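Local coordinates for protein methionine gamma-lyase (Trichomonas vaginalis, PDB 1E5E) that belongs to the Cys/Met-metabolism family of pyridoxal-phosphate-dependent enzymes and assembles from four copies of its chain, at residues S243-P247 / H248-L252; R255-S258 / T259-I262. All coordinates share one frame; numbering follows the deposited sequence.

Contact 1: residues S243-P247 / H248-L252; sequences SVISP and HDAWL
Ser246 meets the first turn of helix 247-257 with both of its oxygens. Its carbonyl O accepts from Ala250 N at 2.8 Å, the first regular bond of the helix. As the N-cap residue it also turns its hydroxyl toward the open turn: with OG anti to the backbone N (chi1 162°), the oxygen swings back over the helix start, where it accepts weak bonds from His248 N at 3.1 Å and Asp249 N at 3.4 Å. The same OG lies at the edge of the His248 ring, near its plane, and is 3.4 Å from His248 CB. Pro247 opens the helix, and its O takes Trp251 N at 2.9 Å.

Next to the cap, His248 ND1 gives its hydrogen to Asp249 OD1 at 3.1 Å. The acceptor sits in the imidazole plane and offers its anti lone pair, so this bond steadies the rotation of the ring. The stronger partners of the cap lie across the subunit interface: Ser246 OG bonds Asp249 OD1 of the second subunit, Asp249 OD1 bonds Ser246 OG there, and the two His248 rings stack.

On the apolar side, Ile245 lays CD1 on Ala250 CB at 4.0 Å, and Val64 of helix 62-75 touches both residues.

Asp249 OD1 is thus shared between the imidazole of its own chain and Ser246 of the second subunit, in a buried place close to a helix N-terminus; such surroundings would be expected to favour the charged carboxylate.

Contact 2: residues R255-S258 / T259-I262; sequences RGLS and TLNI
Leu257 O receives Leu260 N at 3.0 Å, the bond that closes the turn, and the carbonyl before it, Gly256 O, receives Thr259 N at 3.2 Å. Both donors stand above the carbonyl planes, 69° out for Leu260 and 51° for Thr259, as the chain tightens into a type I beta turn from Leu257 to Leu260 that joins helix 247-257 to helix 260-279. Ser258 turns back on the first helix: its OG, held between the backbone N and the carbonyl carbon (chi1 68°), donates to Arg255 O at 2.6 Å. Ser258 N reaches that oxygen from the same face, and water 1 gives it a further hydrogen.

Thr259 is the N-cap residue of the second helix, yet its hydroxyl faces backward and makes no capping bond. OG1 is hydrogen-bonded to water 1 at 2.7 Å and lies 3.1 Å from Gly256 O, and its main partner is Arg263 NE, one turn farther on. Arg263 NH2 also bonds Gly256 O, so a single guanidinium joins Gly256 to Thr259 across the corner. Water 2 donates to Ser258 O and takes a weak bond from Ile262 N.

Away from this polar side, Leu257 and Leu260 cross obliquely, with the methyl CD1 of Leu257 set 3.5 Å from CD2 of Leu260. Leu257 continues onto Ile71 and Leu74 of helix 62-75 and onto Cys12 of helix 8-14, while Leu260 rests on Ser189 and Met191. The Arg255 guanidinium reaches the third subunit, where NE forms a salt bridge with Asp216 of that chain. The corner therefore packs between helices 8-14 and 62-75 and the loop of Ser189 and Met191, with the third subunit against Arg255, Ser258, Thr259 and Ile262.

How the contacts relate
The two contacts come in series along the chain, their centres about 17 Å apart, and helix 247-257 is common to both. Contact 1 forms its N-terminal start, after the loop that follows helix 226-241; contact 2 forms the turn by which it passes into helix 260-279. Apart from adjoining in sequence, they do not touch. Helix 62-75 packs against side chains of both. Each end also faces other copies of the protein: contact 1 meets the second subunit at its cap, and both contacts reach the third. Helix 247-257 thus carries subunit contacts near both of its ends.

Contact 1: residues S243-P247 / H248-L252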
ATOM      1  N   SER A 243      17.525   9.999  -4.912  1.00 15.93           N
ATOM      2  CA  SER A 243      17.103   9.050  -3.887  1.00 16.27           C
ATOM      3  C   SER A 243      15.800   9.564  -3.268  1.00 16.45           C
ATOM      4  O   SER A 243      15.742  10.134  -2.180  1.00 15.63           O
ATOM      5  CB  SER A 243      18.196   8.883  -2.827  1.00 16.50           C
ATOM      6  OG  SER A 243      17.835   7.867  -1.904  1.00 15.69           O
ATOM      7  N   VAL A 244      14.727   9.357  -4.031  1.00 15.29           N
ATOM      8  CA  VAL A 244      13.435   9.903  -3.689  1.00 16.24           C
ATOM      9  C   VAL A 244      12.598   8.875  -2.932  1.00 16.49           C
ATOM     10  O   VAL A 244      12.146   7.907  -3.564  1.00 16.72           O
ATOM     11  CB  VAL A 244      12.671  10.383  -4.950  1.00 16.02           C
ATOM     12  CG1 VAL A 244      11.335  10.958  -4.510  1.00 13.29           C
ATOM     13  CG2 VAL A 244      13.515  11.449  -5.677  1.00 14.38           C
ATOM     14  N   ILE A 245      12.301   9.193  -1.679  1.00 14.43           N
ATOM     15  CA  ILE A 245      11.524   8.212  -0.915  1.00 14.83           C
ATOM     16  C   ILE A 245      10.090   8.135  -1.432  1.00 14.40           C
ATOM     17  O   ILE A 245       9.452   9.151  -1.721  1.00 15.64           O
ATOM     18  CB  ILE A 245      11.535   8.491   0.586  1.00 14.53           C
ATOM     19  CG1 ILE A 245      10.962   7.290   1.389  1.00 14.88           C
ATOM     20  CG2 ILE A 245      10.734   9.733   0.936  1.00 14.13           C
ATOM     21  CD1 ILE A 245      11.046   7.533   2.904  1.00 14.38           C
ATOM     22  N   SER A 246       9.527   6.950  -1.420  1.00 14.79           N
ATOM     23  CA  SER A 246       8.123   6.706  -1.733  1.00 16.24           C
ATOM     24  C   SER A 246       7.277   7.238  -0.575  1.00 16.70           C
ATOM     25  O   SER A 246       7.479   6.799   0.570  1.00 18.32           O
ATOM     26  CB  SER A 246       7.825   5.201  -1.792  1.00 16.04           C
ATOM     27  OG  SER A 246       6.405   4.969  -1.692  1.00 17.09           O
ATOM     28  N   PRO A 247       6.226   7.983  -0.867  1.00 15.45           N
ATOM     29  CA  PRO A 247       5.307   8.473   0.136  1.00 14.12           C
ATOM     30  C   PRO A 247       4.659   7.344   0.917  1.00 14.65           C
ATOM     31  O   PRO A 247       4.442   7.439   2.129  1.00 13.20           O
ATOM     32  CB  PRO A 247       4.256   9.290  -0.652  1.00 12.82           C
ATOM     33  CG  PRO A 247       5.049   9.710  -1.864  1.00 14.74           C
ATOM     34  CD  PRO A 247       5.877   8.481  -2.234  1.00 13.49           C
ATOM     35  N   HIS A 248       4.427   6.205   0.278  1.00 15.64           N
ATOM     36  CA  HIS A 248       3.863   5.042   0.949  1.00 16.63           C
ATOM     37  C   HIS A 248       4.862   4.530   1.979  1.00 15.62           C
ATOM     38  O   HIS A 248       4.478   4.228   3.087  1.00 15.51           O
ATOM     39  CB  HIS A 248       3.522   3.990  -0.106  1.00 19.39           C
ATOM     40  CG  HIS A 248       3.362   2.611   0.465  1.00 20.94           C
ATOM     41  ND1 HIS A 248       4.491   1.800   0.629  1.00 24.15           N
ATOM     42  CD2 HIS A 248       2.314   1.932   0.948  1.00 21.54           C
ATOM     43  CE1 HIS A 248       4.109   0.659   1.163  1.00 23.58           C
ATOM     44  NE2 HIS A 248       2.787   0.717   1.360  1.00 21.21           N
ATOM     45  N   ASP A 249       6.141   4.501   1.703  1.00 14.43           N
ATOM     46  CA  ASP A 249       7.173   4.047   2.619  1.00 14.37           C
ATOM     47  C   ASP A 249       7.381   5.073   3.721  1.00 13.60           C
ATOM     48  O   ASP A 249       7.485   4.692   4.890  1.00 13.59           O
ATOM     49  CB  ASP A 249       8.495   3.783   1.906  1.00 15.51           C
ATOM     50  CG  ASP A 249       8.568   2.519   1.099  1.00 19.26           C
ATOM     51  OD1 ASP A 249       7.545   1.955   0.694  1.00 21.52           O
ATOM     52  OD2 ASP A 249       9.690   2.160   0.660  1.00 21.90           O
ATOM     53  N   ALA A 250       7.358   6.366   3.377  1.00 12.96           N
ATOM     54  CA  ALA A 250       7.473   7.367   4.435  1.00 12.69           C
ATOM     55  C   ALA A 250       6.332   7.189   5.436  1.00 14.10           C
ATOM     56  O   ALA A 250       6.538   7.312   6.656  1.00 13.29           O
ATOM     57  CB  ALA A 250       7.400   8.790   3.925  1.00 11.81           C
ATOM     58  N   TRP A 251       5.105   6.990   4.911  1.00 13.30           N
ATOM     59  CA  TRP A 251       3.972   6.779   5.814  1.00 12.74           C
ATOM     60  C   TRP A 251       4.174   5.562   6.704  1.00 11.26           C
ATOM     61  O   TRP A 251       3.810   5.624   7.883  1.00 10.89           O
ATOM     62  CB  TRP A 251       2.703   6.578   4.946  1.00 13.01           C
ATOM     63  CG  TRP A 251       1.403   6.422   5.677  1.00 15.37           C
ATOM     64  CD1 TRP A 251       0.539   7.441   5.977  1.00 14.93           C
ATOM     65  CD2 TRP A 251       0.753   5.215   6.094  1.00 13.83           C
ATOM     66  NE1 TRP A 251      -0.597   6.908   6.561  1.00 14.91           N
ATOM     67  CE2 TRP A 251      -0.498   5.553   6.613  1.00 14.20           C
ATOM     68  CE3 TRP A 251       1.103   3.868   6.015  1.00 14.88           C
ATOM     69  CZ2 TRP A 251      -1.382   4.619   7.149  1.00 13.92           C
ATOM     70  CZ3 TRP A 251       0.232   2.897   6.505  1.00 14.98           C
ATOM     71  CH2 TRP A 251      -0.993   3.293   7.068  1.00 14.93           C
ATOM     72  N   LEU A 252       4.730   4.460   6.189  1.00 10.03           N
ATOM     73  CA  LEU A 252       5.027   3.272   6.964  1.00 12.60           C
ATOM     74  C   LEU A 252       6.081   3.530   8.043  1.00 12.53           C
ATOM     75  O   LEU A 252       6.018   2.996   9.175  1.00 14.71           O
ATOM     76  CB  LEU A 252       5.469   2.103   6.063  1.00 12.89           C
ATOM     77  CG  LEU A 252       4.459   1.339   5.227  1.00 11.74           C
ATOM     78  CD1 LEU A 252       5.175   0.255   4.373  1.00 11.53           C
ATOM     79  CD2 LEU A 252       3.419   0.600   6.100  1.00 11.32           C
TER

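Contact 2: residues R255-S258 / T259-I262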
ATOM      1  N   ARG A 255       4.433   5.337  10.820  1.00 13.24           N
ATOM      2  CA  ARG A 255       3.710   4.341  11.607  1.00 13.77           C
ATOM      3  C   ARG A 255       4.652   3.624  12.581  1.00 13.84           C
ATOM      4  O   ARG A 255       4.326   3.450  13.767  1.00 12.48           O
ATOM      5  CB  ARG A 255       3.006   3.332  10.702  1.00 13.75           C
ATOM      6  CG  ARG A 255       2.098   2.322  11.393  1.00 12.66           C
ATOM      7  CD  ARG A 255       1.669   1.227  10.434  1.00 11.00           C
ATOM      8  NE  ARG A 255       0.339   0.696  10.615  1.00 12.10           N
ATOM      9  CZ  ARG A 255       0.102  -0.565  10.986  1.00 13.52           C
ATOM     10  NH1 ARG A 255       1.100  -1.406  11.284  1.00 11.08           N
ATOM     11  NH2 ARG A 255      -1.137  -1.046  11.070  1.00 10.97           N
ATOM     12  N   GLY A 256       5.761   3.136  12.032  1.00 13.43           N
ATOM     13  CA  GLY A 256       6.791   2.424  12.770  1.00 13.83           C
ATOM     14  C   GLY A 256       7.403   3.308  13.876  1.00 16.49           C
ATOM     15  O   GLY A 256       7.646   2.844  14.998  1.00 16.57           O
ATOM     16  N   LEU A 257       7.601   4.592  13.603  1.00 15.22           N
ATOM     17  CA  LEU A 257       8.140   5.559  14.525  1.00 15.47           C
ATOM     18  C   LEU A 257       7.303   5.736  15.774  1.00 15.87           C
ATOM     19  O   LEU A 257       7.789   6.066  16.875  1.00 13.98           O
ATOM     20  CB  LEU A 257       8.247   6.944  13.828  1.00 14.54           C
ATOM     21  CG  LEU A 257       8.767   8.098  14.699  1.00 15.24           C
ATOM     22  CD1 LEU A 257      10.184   7.825  15.255  1.00 11.66           C
ATOM     23  CD2 LEU A 257       8.828   9.407  13.929  1.00 14.81           C
ATOM     24  N   SER A 258       5.974   5.557  15.654  1.00 14.22           N
ATOM     25  CA  SER A 258       5.118   5.743  16.801  1.00 13.23           C
ATOM     26  C   SER A 258       5.430   4.738  17.896  1.00 14.39           C
ATOM     27  O   SER A 258       5.187   5.083  19.074  1.00 13.26           O
ATOM     28  CB  SER A 258       3.638   5.784  16.381  1.00 15.85           C
ATOM     29  OG  SER A 258       3.257   4.512  15.912  1.00 16.85           O
ATOM     30  N   THR A 259       6.037   3.572  17.618  1.00 13.74           N
ATOM     31  CA  THR A 259       6.402   2.681  18.730  1.00 14.00           C
ATOM     32  C   THR A 259       7.910   2.710  19.001  1.00 14.37           C
ATOM     33  O   THR A 259       8.418   1.830  19.711  1.00 14.74           O
ATOM     34  CB  THR A 259       6.035   1.218  18.431  1.00 13.86           C
ATOM     35  OG1 THR A 259       6.552   0.854  17.126  1.00 12.75           O
ATOM     36  CG2 THR A 259       4.526   1.008  18.504  1.00 13.00           C
ATOM     37  N   LEU A 260       8.645   3.645  18.407  1.00 12.51           N
ATOM     38  CA  LEU A 260      10.098   3.685  18.554  1.00 14.01           C
ATOM     39  C   LEU A 260      10.529   3.704  20.028  1.00 15.58           C
ATOM     40  O   LEU A 260      11.468   3.047  20.472  1.00 12.82           O
ATOM     41  CB  LEU A 260      10.702   4.918  17.829  1.00 10.16           C
ATOM     42  CG  LEU A 260      12.225   5.077  17.947  1.00 12.68           C
ATOM     43  CD1 LEU A 260      12.984   3.879  17.379  1.00 10.33           C
ATOM     44  CD2 LEU A 260      12.747   6.322  17.194  1.00  8.00           C
ATOM     45  N   ASN A 261       9.869   4.565  20.823  1.00 16.53           N
ATOM     46  CA  ASN A 261      10.276   4.629  22.225  1.00 18.69           C
ATOM     47  C   ASN A 261      10.095   3.308  22.969  1.00 17.97           C
ATOM     48  O   ASN A 261      11.013   2.912  23.692  1.00 15.20           O
ATOM     49  CB  ASN A 261       9.492   5.733  22.936  1.00 20.30           C
ATOM     50  CG  ASN A 261       9.785   5.777  24.434  1.00 23.81           C
ATOM     51  OD1 ASN A 261      10.851   6.218  24.832  1.00 24.15           O
ATOM     52  ND2 ASN A 261       8.804   5.366  25.232  1.00 24.20           N
ATOM     53  N   ILE A 262       8.923   2.650  22.816  1.00 16.13           N
ATOM     54  CA  ILE A 262       8.716   1.405  23.560  1.00 16.11           C
ATOM     55  C   ILE A 262       9.513   0.248  22.993  1.00 14.45           C
ATOM     56  O   ILE A 262       9.826  -0.654  23.758  1.00 16.38           O
ATOM     57  CB  ILE A 262       7.225   0.998  23.693  1.00 14.83           C
ATOM     58  CG1 ILE A 262       6.579   0.871  22.307  1.00 14.67           C
ATOM     59  CG2 ILE A 262       6.500   2.028  24.550  1.00 11.84           C
ATOM     60  CD1 ILE A 262       5.175   0.280  22.361  1.00 16.56           C
TER
HETATM   61  O   HOH W   1       4.822   1.034  15.078  1.00 11.15           O
HETATM   62  O   HOH W   2       6.781   4.731  21.365  1.00 16.09           O